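Local coordinates for acyl-[acyl-carrier-protein]--UDP-N-acetylglucosamine O-acyltransferase (Helicobacter pylori, PDB 1J2Z), which transfers a (3R)-hydroxyacyl chain from acyl carrier protein to UDP-N-acetylglucosamine, the first step of lipid A biosynthesis, at residues 15-29 / 33-47. Sequence-based numbering, arbitrary orientation.
Sequences EINKGVEIGEFCVIG and KLDEGVKLHNNVTLQ
Ile16, Ile22 and Ile28 pair in parallel with Leu34, Leu40 and Leu46, one inward-facing pair on each flat side of two successive coils. This is the left-handed parallel beta-helix of the hexapeptide-repeat acyltransferases. Backbone bonds join the coils on all three sides. Glu15 O takes Leu34 N, and Leu34 O takes Asn17 N. Leu46 N meets Val27 O at 2.8 Å, with an N-H...O angle of 176°. Gly23 N to Leu40 O is more bent (133°), its donor above the carbonyl plane. At a corner, Glu24 O accepts Asn43 N at 2.7 Å.

Inside the coil, Leu34 CD1 lies 3.5 Å from Ile16 CD1, the two side chains running side by side. Val20 crosses Leu34 at about a right angle, CG1 reaching that same methyl. Ile28 CD1 comes 3.9 Å from Leu40 CD1. Ile28 CG1 stands beside its backbone N (chi1 -58°), and the chain then extends inward.

Polar side chains meet on the outer surface of the coil, and those of Asn42 and Asn43 are buried between subunits. A water bridges Glu21 OE1 (2.7 Å) and Lys39 NZ (2.8 Å). Asn43 ND2 sits at the edge of the Phe25 ring and donates to Asn42 OD1 at 2.7 Å, in its own amide plane and on a lone pair of that oxygen. That oxygen also bonds Thr45 OG1 of the second subunit. Phe25 meets Phe25 of both other subunits edge-to-face.

The chemistry thus divides: apolar packing fills the coil, backbone bonds stack it, and the Phe25 and Asn42-Asn43 corner, with Val27 and Thr45, meets the other two subunits of the trimer.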
loop_
_atom_site.group_PDB
_atom_site.type_symbol
_atom_site.label_atom_id
_atom_site.label_comp_id
_atom_site.label_asym_id
_atom_site.label_seq_id
_atom_site.Cartn_x
_atom_site.Cartn_y
_atom_site.Cartn_z
ATOM N N GLU A 15 29.239 11.661 7.278
ATOM C CA GLU A 15 29.480 12.611 8.357
ATOM C C GLU A 15 28.390 12.433 9.410
ATOM O O GLU A 15 27.214 12.672 9.145
ATOM C CB GLU A 15 29.471 14.038 7.806
ATOM C CG GLU A 15 30.544 14.282 6.745
ATOM C CD GLU A 15 31.947 14.291 7.326
ATOM O OE1 GLU A 15 32.905 13.967 6.590
ATOM O OE2 GLU A 15 32.091 14.635 8.518
ATOM N N ILE A 16 28.792 11.991 10.597
ATOM C CA ILE A 16 27.866 11.751 11.696
ATOM C C ILE A 16 28.166 12.723 12.832
ATOM O O ILE A 16 29.183 12.593 13.503
ATOM C CB ILE A 16 28.024 10.324 12.250
ATOM C CG1 ILE A 16 28.074 9.306 11.101
ATOM C CG2 ILE A 16 26.879 10.016 13.208
ATOM C CD1 ILE A 16 26.807 9.233 10.266
ATOM N N ASN A 17 27.278 13.686 13.049
ATOM C CA ASN A 17 27.473 14.681 14.101
ATOM C C ASN A 17 27.319 14.057 15.482
ATOM O O ASN A 17 27.043 12.861 15.612
ATOM C CB ASN A 17 26.470 15.827 13.936
ATOM C CG ASN A 17 26.884 17.092 14.689
ATOM O OD1 ASN A 17 26.134 18.068 14.739
ATOM N ND2 ASN A 17 28.080 17.081 15.269
ATOM N N LYS A 18 27.501 14.873 16.515
ATOM C CA LYS A 18 27.396 14.403 17.886
ATOM C C LYS A 18 25.953 14.153 18.313
ATOM O O LYS A 18 25.017 14.735 17.763
ATOM C CB LYS A 18 28.053 15.411 18.837
ATOM C CG LYS A 18 27.889 15.060 20.308
ATOM C CD LYS A 18 28.356 13.634 20.586
ATOM C CE LYS A 18 27.916 13.161 21.961
ATOM N NZ LYS A 18 28.164 11.705 22.134
ATOM N N GLY A 19 25.786 13.273 19.297
ATOM C CA GLY A 19 24.463 12.954 19.806
ATOM C C GLY A 19 23.617 12.065 18.911
ATOM O O GLY A 19 22.457 11.805 19.223
ATOM N N VAL A 20 24.181 11.588 17.806
ATOM C CA VAL A 20 23.429 10.737 16.886
ATOM C C VAL A 20 23.290 9.290 17.366
ATOM O O VAL A 20 24.255 8.674 17.800
ATOM C CB VAL A 20 24.074 10.719 15.480
ATOM C CG1 VAL A 20 23.320 9.755 14.564
ATOM C CG2 VAL A 20 24.061 12.122 14.892
ATOM N N GLU A 21 22.075 8.760 17.283
ATOM C CA GLU A 21 21.807 7.385 17.683
ATOM C C GLU A 21 21.548 6.556 16.431
ATOM O O GLU A 21 20.748 6.941 15.575
ATOM C CB GLU A 21 20.584 7.322 18.596
ATOM C CG GLU A 21 20.754 8.053 19.911
ATOM C CD GLU A 21 19.498 7.995 20.759
ATOM O OE1 GLU A 21 19.045 6.872 21.065
ATOM O OE2 GLU A 21 18.966 9.068 21.112
ATOM N N ILE A 22 22.223 5.417 16.329
ATOM C CA ILE A 22 22.070 4.544 15.173
ATOM C C ILE A 22 21.789 3.129 15.667
ATOM O O ILE A 22 22.602 2.536 16.374
ATOM C CB ILE A 22 23.350 4.575 14.300
ATOM C CG1 ILE A 22 23.576 5.999 13.779
ATOM C CG2 ILE A 22 23.227 3.598 13.142
ATOM C CD1 ILE A 22 24.837 6.171 12.946
ATOM N N GLY A 23 20.625 2.601 15.297
ATOM C CA GLY A 23 20.240 1.270 15.733
ATOM C C GLY A 23 20.976 0.139 15.050
ATOM O O GLY A 23 21.814 0.369 14.180
ATOM N N GLU A 24 20.649 -1.090 15.440
ATOM C CA GLU A 24 21.280 -2.285 14.883
ATOM C C GLU A 24 21.082 -2.432 13.374
ATOM O O GLU A 24 20.013 -2.141 12.842
ATOM C CB GLU A 24 20.718 -3.544 15.557
ATOM C CG GLU A 24 20.713 -3.512 17.072
ATOM C CD GLU A 24 22.071 -3.792 17.670
ATOM O OE1 GLU A 24 22.195 -3.694 18.905
ATOM O OE2 GLU A 24 23.012 -4.116 16.909
ATOM N N PHE A 25 22.126 -2.896 12.699
ATOM C CA PHE A 25 22.091 -3.152 11.263
ATOM C C PHE A 25 21.759 -1.997 10.320
ATOM O O PHE A 25 21.325 -2.235 9.196
ATOM C CB PHE A 25 21.128 -4.317 10.981
ATOM C CG PHE A 25 21.394 -5.541 11.822
ATOM C CD1 PHE A 25 20.392 -6.082 12.622
ATOM C CD2 PHE A 25 22.655 -6.132 11.836
ATOM C CE1 PHE A 25 20.635 -7.196 13.431
ATOM C CE2 PHE A 25 22.917 -7.248 12.641
ATOM C CZ PHE A 25 21.903 -7.781 13.441
ATOM N N CYS A 26 21.938 -0.751 10.744
ATOM C CA CYS A 26 21.657 0.342 9.818
ATOM C C CYS A 26 22.721 0.296 8.727
ATOM O O CYS A 26 23.832 -0.175 8.966
ATOM C CB CYS A 26 21.710 1.702 10.520
ATOM S SG CYS A 26 20.224 2.136 11.464
ATOM N N VAL A 27 22.375 0.758 7.529
ATOM C CA VAL A 27 23.321 0.798 6.415
ATOM C C VAL A 27 23.401 2.254 5.976
ATOM O O VAL A 27 22.416 2.825 5.501
ATOM C CB VAL A 27 22.859 -0.076 5.233
ATOM C CG1 VAL A 27 23.876 0.009 4.089
ATOM C CG2 VAL A 27 22.713 -1.520 5.692
ATOM N N ILE A 28 24.578 2.848 6.156
ATOM C CA ILE A 28 24.802 4.251 5.837
ATOM C C ILE A 28 25.900 4.449 4.793
ATOM O O ILE A 28 27.070 4.158 5.047
ATOM C CB ILE A 28 25.142 5.011 7.140
ATOM C CG1 ILE A 28 23.984 4.826 8.128
ATOM C CG2 ILE A 28 25.412 6.488 6.857
ATOM C CD1 ILE A 28 24.207 5.460 9.480
ATOM N N GLY A 29 25.497 4.950 3.625
ATOM C CA GLY A 29 26.408 5.176 2.510
ATOM C C GLY A 29 27.413 6.306 2.666
ATOM O O GLY A 29 27.348 7.095 3.613
ATOM N N LYS A 33 24.861 12.461 5.572
ATOM C CA LYS A 33 25.198 13.405 6.626
ATOM C C LYS A 33 24.060 13.373 7.636
ATOM O O LYS A 33 22.891 13.481 7.265
ATOM C CB LYS A 33 25.344 14.818 6.064
ATOM C CG LYS A 33 26.431 14.949 5.013
ATOM C CD LYS A 33 26.425 16.329 4.396
ATOM C CE LYS A 33 27.479 16.426 3.313
ATOM N NZ LYS A 33 27.373 15.307 2.333
ATOM N N LEU A 34 24.399 13.201 8.906
ATOM C CA LEU A 34 23.394 13.164 9.959
ATOM C C LEU A 34 23.714 14.266 10.959
ATOM O O LEU A 34 24.754 14.238 11.618
ATOM C CB LEU A 34 23.405 11.801 10.661
ATOM C CG LEU A 34 23.226 10.555 9.783
ATOM C CD1 LEU A 34 23.288 9.311 10.657
ATOM C CD2 LEU A 34 21.892 10.621 9.046
ATOM N N ASP A 35 22.822 15.241 11.061
ATOM C CA ASP A 35 23.025 16.355 11.973
ATOM C C ASP A 35 22.760 15.916 13.410
ATOM O O ASP A 35 22.326 14.789 13.667
ATOM C CB ASP A 35 22.107 17.523 11.588
ATOM C CG ASP A 35 22.680 18.889 11.992
ATOM O OD1 ASP A 35 22.119 19.920 11.569
ATOM O OD2 ASP A 35 23.684 18.932 12.732
ATOM N N GLU A 36 23.034 16.821 14.339
ATOM C CA GLU A 36 22.868 16.574 15.762
ATOM C C GLU A 36 21.523 16.017 16.220
ATOM O O GLU A 36 20.461 16.448 15.764
ATOM C CB GLU A 36 23.155 17.864 16.537
ATOM C CG GLU A 36 22.876 17.776 18.028
ATOM C CD GLU A 36 23.264 19.050 18.769
ATOM O OE1 GLU A 36 22.716 20.128 18.446
ATOM O OE2 GLU A 36 24.123 18.972 19.672
ATOM N N GLY A 37 21.588 15.051 17.134
ATOM C CA GLY A 37 20.385 14.472 17.700
ATOM C C GLY A 37 19.568 13.533 16.834
ATOM O O GLY A 37 18.493 13.106 17.252
ATOM N N VAL A 38 20.050 13.215 15.635
ATOM C CA VAL A 38 19.312 12.304 14.765
ATOM C C VAL A 38 19.227 10.919 15.391
ATOM O O VAL A 38 20.206 10.422 15.949
ATOM C CB VAL A 38 19.982 12.161 13.378
ATOM C CG1 VAL A 38 19.469 10.895 12.668
ATOM C CG2 VAL A 38 19.688 13.391 12.530
ATOM N N LYS A 39 18.052 10.301 15.303
ATOM C CA LYS A 39 17.871 8.961 15.842
ATOM C C LYS A 39 17.390 7.979 14.780
ATOM O O LYS A 39 16.294 8.112 14.239
ATOM C CB LYS A 39 16.879 8.955 17.013
ATOM C CG LYS A 39 16.642 7.550 17.562
ATOM C CD LYS A 39 15.721 7.529 18.780
ATOM C CE LYS A 39 15.545 6.105 19.294
ATOM N NZ LYS A 39 14.790 6.056 20.574
ATOM N N LEU A 40 18.225 6.990 14.490
ATOM C CA LEU A 40 17.884 5.972 13.517
ATOM C C LEU A 40 17.611 4.697 14.283
ATOM O O LEU A 40 18.448 4.254 15.067
ATOM C CB LEU A 40 19.047 5.717 12.556
ATOM C CG LEU A 40 19.602 6.882 11.740
ATOM C CD1 LEU A 40 20.677 6.354 10.802
ATOM C CD2 LEU A 40 18.485 7.547 10.954
ATOM N N HIS A 41 16.442 4.105 14.073
ATOM C CA HIS A 41 16.144 2.850 14.741
ATOM C C HIS A 41 16.935 1.780 14.013
ATOM O O HIS A 41 17.761 2.090 13.157
ATOM C CB HIS A 41 14.647 2.557 14.679
ATOM C CG HIS A 41 13.826 3.503 15.498
ATOM N ND1 HIS A 41 12.947 3.076 16.471
ATOM C CD2 HIS A 41 13.770 4.855 15.509
ATOM C CE1 HIS A 41 12.387 4.126 17.046
ATOM N NE2 HIS A 41 12.870 5.218 16.480
ATOM N N ASN A 42 16.704 0.521 14.351
ATOM C CA ASN A 42 17.424 -0.551 13.682
ATOM C C ASN A 42 17.027 -0.635 12.210
ATOM O O ASN A 42 15.923 -0.251 11.830
ATOM C CB ASN A 42 17.112 -1.890 14.354
ATOM C CG ASN A 42 15.663 -2.315 14.160
ATOM O OD1 ASN A 42 15.339 -3.087 13.249
ATOM N ND2 ASN A 42 14.782 -1.798 15.005
ATOM N N ASN A 43 17.951 -1.119 11.389
ATOM C CA ASN A 43 17.691 -1.342 9.972
ATOM C C ASN A 43 17.216 -0.184 9.098
ATOM O O ASN A 43 16.312 -0.355 8.275
ATOM C CB ASN A 43 16.706 -2.505 9.834
ATOM C CG ASN A 43 17.303 -3.828 10.274
ATOM O OD1 ASN A 43 18.112 -4.424 9.562
ATOM N ND2 ASN A 43 16.918 -4.287 11.454
ATOM N N VAL A 44 17.801 0.994 9.277
ATOM C CA VAL A 44 17.445 2.113 8.417
ATOM C C VAL A 44 18.497 2.130 7.303
ATOM O O VAL A 44 19.688 1.931 7.562
ATOM C CB VAL A 44 17.486 3.468 9.168
ATOM C CG1 VAL A 44 17.341 4.617 8.173
ATOM C CG2 VAL A 44 16.363 3.532 10.201
ATOM N N THR A 45 18.063 2.334 6.062
ATOM C CA THR A 45 19.004 2.389 4.952
ATOM C C THR A 45 19.092 3.813 4.413
ATOM O O THR A 45 18.095 4.379 3.972
ATOM C CB THR A 45 18.586 1.466 3.793
ATOM O OG1 THR A 45 18.623 0.102 4.227
ATOM C CG2 THR A 45 19.527 1.643 2.605
ATOM N N LEU A 46 20.291 4.385 4.456
ATOM C CA LEU A 46 20.515 5.735 3.959
ATOM C C LEU A 46 21.596 5.674 2.882
ATOM O O LEU A 46 22.742 5.327 3.164
ATOM C CB LEU A 46 20.962 6.646 5.108
ATOM C CG LEU A 46 20.033 6.701 6.326
ATOM C CD1 LEU A 46 20.615 7.629 7.388
ATOM C CD2 LEU A 46 18.661 7.193 5.895
ATOM N N GLN A 47 21.223 5.999 1.648
ATOM C CA GLN A 47 22.148 5.977 0.519
ATOM C C GLN A 47 22.167 7.336 -0.187
ATOM O O GLN A 47 21.450 8.259 0.195
ATOM C CB GLN A 47 21.718 4.908 -0.495
ATOM C CG GLN A 47 21.578 3.487 0.054
ATOM C CD GLN A 47 22.915 2.820 0.337
ATOM O OE1 GLN A 47 23.530 3.041 1.379
ATOM N NE2 GLN A 47 23.375 2.004 -0.602
HETATM O O HOH W 1 16.713 6.915 22.361
HETATM O O HOH W 2 19.250 -2.519 7.271
#